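Local coordinates for protein extracellular invertase (Aspergillus kawachii, PDB 5XH8) that probably hydrolyses sucrose and related beta-fructofuranosides as a family 32 glycoside hydrolase, and transfers fructosyl groups to build fructooligosaccharides such as 1-kestose, at residues A96-S101 / A168-Y173; L114-S119 / E134-A139; G40-H45 / A320-V325. One frame throughout, in Å; residues are numbered along the deposited sequence.

All three contacts are buried in the beta-propeller, and they differ in the strands they join. Contacts 1 and 3 each bring together the inner strands of two neighbouring blades, running nearly parallel and held by side chains, water or glycerol; contact 2 is ordinary antiparallel pairing within one blade. Contact 3 lies nearest the centre of the chain and contact 2 furthest from it. Contacts 1 and 3 meet at the pocket, where Asp99 and Asp41 come close and Tyr173 OH bonds to Gly323 O. Contact 2 backs onto contact 1: Arg170 forms a salt bridge with Glu134.

Contact 1. Residues A96-S101 / A168-Y173; sequences AVFDGS and AFRDPY. With GOL (glycerol), chain C.
Asp99 and Asp171, their CA atoms 4.8 Å apart, lie where two strands run side by side in roughly the same direction, 27° between their axes, with no main-chain hydrogen bond joining the segments. Ser101 bridges them instead: its OG donates to Pro172 O (2.8 Å) from above the carbonyl plane, 37° out of it, and is also bonded to Val174 N. Nearer the pocket, glycerol makes the link. Its O1 receives a straight bond from Asp99 N (3.0 Å, 166° at the hydrogen) and donates its own hydrogen bond to Asp171 OD1 (2.7 Å). Asp99 OD2 stands 3.3 Å from Asp171 OD1, two acceptors with no bond between them. Phe98 meets the Arg170 chain, CD2 to CD 3.7 Å, while the ring and guanidinium planes are almost perpendicular; glycerol O3 lies over one ring face, towards the rim. Arg170 itself is turned to Glu134 and Glu248 in salt bridges. Residues 170-172 are the Arg-Asp-Pro motif of family 32, so this is probably the substrate pocket. Strands 96-103 and 166-176 each begin a four-stranded propeller blade, and Thr116 of strand 112-118 packs against both Phe98 and Pro172.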
# COMPACT_ATOMS: atom_id res chain seq x y z
N ALA A 96 12.29 -2.32 6.10
CA ALA A 96 13.07 -3.53 5.84
C ALA A 96 12.80 -4.14 4.48
O ALA A 96 11.73 -3.89 3.86
CB ALA A 96 12.80 -4.57 6.94
N VAL A 97 13.78 -4.91 4.02
CA VAL A 97 13.66 -5.75 2.85
C VAL A 97 13.62 -7.18 3.36
O VAL A 97 14.60 -7.65 3.98
CB VAL A 97 14.85 -5.59 1.90
CG1 VAL A 97 14.85 -6.69 0.82
CG2 VAL A 97 14.83 -4.21 1.28
N PHE A 98 12.51 -7.86 3.10
CA PHE A 98 12.36 -9.28 3.44
C PHE A 98 12.58 -10.13 2.17
O PHE A 98 12.99 -9.62 1.12
CB PHE A 98 10.99 -9.51 4.10
CG PHE A 98 10.91 -9.20 5.59
CD1 PHE A 98 11.97 -8.57 6.31
CD2 PHE A 98 9.74 -9.49 6.29
CE1 PHE A 98 11.83 -8.29 7.67
CE2 PHE A 98 9.61 -9.20 7.65
CZ PHE A 98 10.65 -8.62 8.34
N ASP A 99 12.36 -11.43 2.28
CA ASP A 99 12.71 -12.36 1.22
C ASP A 99 11.94 -12.07 -0.07
O ASP A 99 10.82 -11.59 -0.04
CB ASP A 99 12.39 -13.82 1.63
CG ASP A 99 13.27 -14.33 2.77
OD1 ASP A 99 14.39 -13.81 2.95
OD2 ASP A 99 12.82 -15.28 3.48
N GLY A 100 12.55 -12.43 -1.20
CA GLY A 100 11.90 -12.42 -2.48
C GLY A 100 12.48 -13.48 -3.39
O GLY A 100 13.50 -14.13 -3.04
N SER A 101 11.85 -13.64 -4.55
CA SER A 101 12.31 -14.56 -5.56
C SER A 101 12.28 -13.90 -6.93
O SER A 101 11.65 -12.83 -7.12
CB SER A 101 11.46 -15.85 -5.54
OG SER A 101 10.08 -15.55 -5.66
N ALA A 168 1.11 -13.45 9.21
CA ALA A 168 2.26 -13.13 8.39
C ALA A 168 1.80 -13.18 6.95
O ALA A 168 0.84 -13.91 6.62
CB ALA A 168 3.37 -14.15 8.59
N PHE A 169 2.52 -12.44 6.10
CA PHE A 169 2.20 -12.36 4.68
C PHE A 169 3.45 -11.97 3.87
O PHE A 169 3.62 -10.82 3.47
CB PHE A 169 1.06 -11.36 4.48
CG PHE A 169 0.48 -11.37 3.10
CD1 PHE A 169 -0.28 -12.43 2.67
CD2 PHE A 169 0.65 -10.29 2.27
CE1 PHE A 169 -0.82 -12.45 1.39
CE2 PHE A 169 0.10 -10.29 1.00
CZ PHE A 169 -0.64 -11.37 0.56
N ARG A 170 4.33 -12.94 3.64
CA ARG A 170 5.66 -12.62 3.11
C ARG A 170 6.30 -13.78 2.37
O ARG A 170 5.73 -14.87 2.28
CB ARG A 170 6.56 -12.15 4.26
CG ARG A 170 6.66 -13.10 5.43
CD ARG A 170 7.79 -12.67 6.39
NE ARG A 170 7.84 -13.55 7.57
CZ ARG A 170 7.11 -13.41 8.69
NH1 ARG A 170 6.29 -12.37 8.88
NH2 ARG A 170 7.24 -14.32 9.66
N ASP A 171 7.50 -13.50 1.84
CA ASP A 171 8.38 -14.49 1.21
C ASP A 171 7.78 -15.03 -0.10
O ASP A 171 7.69 -16.24 -0.30
CB ASP A 171 8.70 -15.66 2.15
CG ASP A 171 9.17 -15.24 3.53
OD1 ASP A 171 9.72 -14.14 3.68
OD2 ASP A 171 8.96 -16.06 4.47
N PRO A 172 7.40 -14.13 -1.00
CA PRO A 172 6.78 -14.60 -2.24
C PRO A 172 7.74 -15.50 -3.02
O PRO A 172 8.95 -15.17 -3.16
CB PRO A 172 6.49 -13.30 -3.00
CG PRO A 172 7.47 -12.31 -2.45
CD PRO A 172 7.55 -12.65 -1.01
N TYR A 173 7.21 -16.63 -3.48
CA TYR A 173 7.96 -17.63 -4.24
C TYR A 173 7.31 -17.83 -5.61
O TYR A 173 6.22 -18.43 -5.72
CB TYR A 173 8.03 -18.95 -3.46
CG TYR A 173 9.07 -19.89 -4.03
CD1 TYR A 173 10.41 -19.84 -3.60
CD2 TYR A 173 8.74 -20.79 -5.04
CE1 TYR A 173 11.37 -20.68 -4.15
CE2 TYR A 173 9.70 -21.63 -5.61
CZ TYR A 173 11.03 -21.58 -5.15
OH TYR A 173 11.99 -22.41 -5.72
C1 GOL C . 12.72 -12.52 5.76
O1 GOL C . 11.59 -12.55 4.90
C2 GOL C . 12.21 -13.14 7.03
O2 GOL C . 12.41 -14.57 7.03
C3 GOL C . 12.85 -12.52 8.24
O3 GOL C . 11.80 -12.57 9.21

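Contact 2. Residues L114-S119 / E134-A139; sequences LYTSVS and ETQSLA
Thr116 OG1 gives its proton to Gln136 OE1 at 2.7 Å, in the plane of the amide and on an oxygen lone pair, across two neighbouring antiparallel strands of one four-stranded propeller blade. The two side chains lie alongside each other, pointing the same way; the Gln136 chain bends at chi2 (-59°), which carries its amide to Thr116. Gln136 NE2 is bonded in turn to Phe169 O, and Thr116 OG1 is also bonded to Asp171 N, so the amide is held at both ends and the pair is tied to strand 166-176, which carries the Arg-Asp-Pro motif. On the other face of the sheet, three hydroxyls meet. Ser117 OG is hydrogen-bonded to Thr135 OG1 (2.6 Å) and to Ser137 OG (2.8 Å), placed there by a chi1 of 41° that tucks it between its own N and carbonyl carbon. Main-chain bonds join the hydrogen-bonded pairs Tyr115 with Ser137 and Ser117 with Thr135, among them Thr135 N to Ser117 O, 3.0 Å. Further out, Tyr115 lays its ring by Ser137, CE1 to CB 3.9 Å, while its hydroxyl reaches Asp93. Thr116 CG2 touches Glu134 CB (3.7 Å); the carboxylate beyond is shared between Tyr129, Phe169 N and the salt bridge to Arg170. Leu114 and Leu138 close the far end of the Thr116 face, where methyl CD1 of Leu114 rests 3.7 Å from methyl CD2 of Leu138.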
# COMPACT_ATOMS: atom_id res chain seq x y z
N LEU A 114 10.43 -10.24 -7.16
CA LEU A 114 9.25 -9.97 -6.36
C LEU A 114 9.61 -10.27 -4.90
O LEU A 114 9.98 -11.39 -4.57
CB LEU A 114 8.08 -10.86 -6.82
CG LEU A 114 6.74 -10.68 -6.10
CD1 LEU A 114 6.17 -9.29 -6.29
CD2 LEU A 114 5.74 -11.72 -6.58
N TYR A 115 9.47 -9.27 -4.03
CA TYR A 115 9.95 -9.39 -2.65
C TYR A 115 9.05 -8.70 -1.66
O TYR A 115 8.22 -7.83 -2.02
CB TYR A 115 11.37 -8.81 -2.55
CG TYR A 115 11.46 -7.28 -2.57
CD1 TYR A 115 11.42 -6.58 -3.77
CD2 TYR A 115 11.59 -6.55 -1.40
CE1 TYR A 115 11.50 -5.20 -3.80
CE2 TYR A 115 11.65 -5.17 -1.41
CZ TYR A 115 11.61 -4.49 -2.62
OH TYR A 115 11.70 -3.12 -2.63
N THR A 116 9.21 -9.08 -0.40
CA THR A 116 8.41 -8.46 0.66
C THR A 116 9.07 -7.16 1.12
O THR A 116 10.15 -7.17 1.71
CB THR A 116 8.16 -9.39 1.85
OG1 THR A 116 7.44 -10.55 1.41
CG2 THR A 116 7.31 -8.67 2.91
N SER A 117 8.36 -6.07 0.84
CA SER A 117 8.73 -4.71 1.22
C SER A 117 8.05 -4.39 2.57
O SER A 117 6.83 -4.50 2.68
CB SER A 117 8.31 -3.75 0.11
OG SER A 117 7.04 -4.05 -0.44
N VAL A 118 8.84 -4.04 3.59
CA VAL A 118 8.37 -3.87 4.96
C VAL A 118 8.31 -2.37 5.37
O VAL A 118 9.30 -1.61 5.23
CB VAL A 118 9.22 -4.67 5.94
CG1 VAL A 118 8.80 -4.44 7.39
CG2 VAL A 118 9.15 -6.16 5.60
N SER A 119 7.14 -1.96 5.85
CA SER A 119 6.88 -0.58 6.28
C SER A 119 6.62 -0.38 7.78
O SER A 119 6.63 0.76 8.26
CB SER A 119 5.69 -0.04 5.50
OG SER A 119 5.95 -0.05 4.12
N GLU A 134 3.57 -5.67 5.59
CA GLU A 134 4.21 -6.44 4.54
C GLU A 134 3.44 -6.30 3.21
O GLU A 134 2.25 -6.66 3.11
CB GLU A 134 4.30 -7.91 4.95
CG GLU A 134 5.07 -8.15 6.26
CD GLU A 134 4.89 -9.55 6.78
OE1 GLU A 134 3.71 -9.99 6.86
OE2 GLU A 134 5.91 -10.21 7.09
N THR A 135 4.11 -5.75 2.21
CA THR A 135 3.59 -5.67 0.85
C THR A 135 4.57 -6.41 -0.05
O THR A 135 5.68 -6.77 0.37
CB THR A 135 3.42 -4.22 0.39
OG1 THR A 135 4.67 -3.53 0.44
CG2 THR A 135 2.44 -3.47 1.30
N GLN A 136 4.15 -6.68 -1.28
CA GLN A 136 5.04 -7.34 -2.24
C GLN A 136 5.31 -6.37 -3.39
O GLN A 136 4.35 -5.87 -4.02
CB GLN A 136 4.48 -8.68 -2.73
CG GLN A 136 3.64 -9.44 -1.71
CD GLN A 136 4.38 -9.76 -0.43
OE1 GLN A 136 5.59 -10.03 -0.44
NE2 GLN A 136 3.66 -9.74 0.69
N SER A 137 6.60 -6.11 -3.65
CA SER A 137 7.06 -5.10 -4.60
C SER A 137 7.97 -5.72 -5.63
O SER A 137 8.50 -6.83 -5.42
CB SER A 137 7.78 -3.97 -3.86
OG SER A 137 6.86 -3.23 -3.07
N LEU A 138 8.16 -4.99 -6.73
CA LEU A 138 9.03 -5.42 -7.83
C LEU A 138 10.30 -4.59 -7.94
O LEU A 138 10.29 -3.38 -7.71
CB LEU A 138 8.31 -5.32 -9.18
CG LEU A 138 7.12 -6.26 -9.42
CD1 LEU A 138 6.53 -5.93 -10.79
CD2 LEU A 138 7.51 -7.72 -9.36
N ALA A 139 11.38 -5.29 -8.30
CA ALA A 139 12.62 -4.69 -8.70
C ALA A 139 13.18 -5.49 -9.88
O ALA A 139 12.87 -6.67 -10.08
CB ALA A 139 13.62 -4.66 -7.56

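Contact 3. Residues G40-H45 / A320-V325; sequences GDPCLH and AAAGKV
His45 turns the edge of its imidazole to Ala322, and the carbonyl carbon of Cys43 lies over one ring face, 4.0 Å above the plane and towards the rim. This is a seam between propeller blades: strands 37-47 and 318-326 run almost parallel, 18° apart, each in a different blade. NE2 of His45 donates to Ala322 O at 2.9 Å. The oxygen lies in the ring plane, but the approach comes from well above the peptide plane, 62° out of it, and the N-H points somewhat aside (130° at the hydrogen). With ND1 of the same ring bonded to Gly57 N, both ring nitrogens are engaged and the ring's rotation is fixed; the ring of Tyr345 also meets it. At the other end of the seam, the Asp41 carboxylate rests against a methyl group, CG to Ala320 CB 3.6 Å, and its OD2 binds glycerol in the pocket. Pro42 packs against both alanines, with CG 3.8 Å from Ala322 CB and its ring touching Ala320 CB more loosely. Pro42 O and Ala320 O are joined through a water, which donates to both. Lys324 completes the contact. Its chain bends at chi2 and runs past the main chain of His45, CE 3.2 Å from His45 O, and NZ goes on to Val102 O. A second water joins the two residues, giving a proton to His45 O at 2.7 Å and accepting one from Lys324 NZ at 3.1 Å.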
# COMPACT_ATOMS: atom_id res chain seq x y z
N GLY A 40 21.31 -14.21 6.75
CA GLY A 40 19.96 -14.63 7.08
C GLY A 40 19.43 -15.56 5.98
O GLY A 40 20.20 -16.25 5.34
N ASP A 41 18.11 -15.53 5.78
CA ASP A 41 17.41 -16.44 4.84
C ASP A 41 18.06 -16.36 3.46
O ASP A 41 18.27 -15.23 2.96
CB ASP A 41 15.96 -16.02 4.63
CG ASP A 41 15.11 -16.03 5.88
OD1 ASP A 41 15.66 -16.04 6.99
OD2 ASP A 41 13.86 -15.97 5.73
N PRO A 42 18.35 -17.51 2.83
CA PRO A 42 18.68 -17.43 1.42
C PRO A 42 17.41 -17.05 0.63
O PRO A 42 16.30 -17.27 1.11
CB PRO A 42 19.15 -18.84 1.10
CG PRO A 42 18.36 -19.70 2.03
CD PRO A 42 18.27 -18.91 3.30
N CYS A 43 17.59 -16.43 -0.53
CA CYS A 43 16.48 -16.05 -1.41
C CYS A 43 17.07 -15.56 -2.71
O CYS A 43 18.29 -15.66 -2.92
CB CYS A 43 15.58 -14.96 -0.75
SG CYS A 43 16.45 -13.47 -0.24
N LEU A 44 16.22 -15.12 -3.62
CA LEU A 44 16.63 -14.39 -4.83
C LEU A 44 17.36 -15.24 -5.89
O LEU A 44 17.68 -14.71 -6.96
CB LEU A 44 17.46 -13.13 -4.44
CG LEU A 44 18.05 -12.19 -5.50
CD1 LEU A 44 17.92 -10.73 -5.11
CD2 LEU A 44 19.50 -12.52 -5.78
N HIS A 45 17.54 -16.55 -5.66
CA HIS A 45 18.34 -17.38 -6.57
C HIS A 45 17.77 -17.37 -8.00
O HIS A 45 16.55 -17.38 -8.18
CB HIS A 45 18.36 -18.87 -6.17
CG HIS A 45 18.65 -19.17 -4.74
ND1 HIS A 45 19.60 -18.49 -4.00
CD2 HIS A 45 18.17 -20.15 -3.93
CE1 HIS A 45 19.65 -19.00 -2.78
NE2 HIS A 45 18.80 -20.02 -2.72
N ALA A 320 14.45 -21.96 6.81
CA ALA A 320 14.34 -20.91 5.78
C ALA A 320 14.88 -21.30 4.44
O ALA A 320 15.39 -20.44 3.73
CB ALA A 320 15.02 -19.63 6.27
N ALA A 321 14.78 -22.58 4.06
CA ALA A 321 15.40 -23.02 2.82
C ALA A 321 14.85 -22.30 1.60
O ALA A 321 13.64 -22.07 1.49
CB ALA A 321 15.30 -24.52 2.66
N ALA A 322 15.75 -21.92 0.71
CA ALA A 322 15.40 -21.38 -0.58
C ALA A 322 16.11 -22.17 -1.64
O ALA A 322 17.35 -22.29 -1.66
CB ALA A 322 15.79 -19.91 -0.70
N GLY A 323 15.32 -22.60 -2.59
CA GLY A 323 15.75 -23.44 -3.69
C GLY A 323 15.27 -22.84 -5.00
O GLY A 323 14.47 -21.91 -5.01
N LYS A 324 15.79 -23.36 -6.09
CA LYS A 324 15.45 -22.86 -7.41
C LYS A 324 15.71 -23.94 -8.44
O LYS A 324 16.64 -24.72 -8.30
CB LYS A 324 16.32 -21.64 -7.75
CG LYS A 324 15.86 -20.81 -8.93
CD LYS A 324 14.53 -20.10 -8.64
CE LYS A 324 14.18 -19.02 -9.67
NZ LYS A 324 12.90 -18.36 -9.25
N VAL A 325 14.90 -23.91 -9.49
CA VAL A 325 15.14 -24.70 -10.69
C VAL A 325 16.46 -24.29 -11.29
O VAL A 325 16.73 -23.09 -11.48
CB VAL A 325 14.02 -24.47 -11.75
CG1 VAL A 325 14.38 -25.16 -13.07
CG2 VAL A 325 12.72 -25.02 -11.20
O HOH W 1 14.07 -18.48 2.00
O HOH W 2 14.29 -16.97 -6.84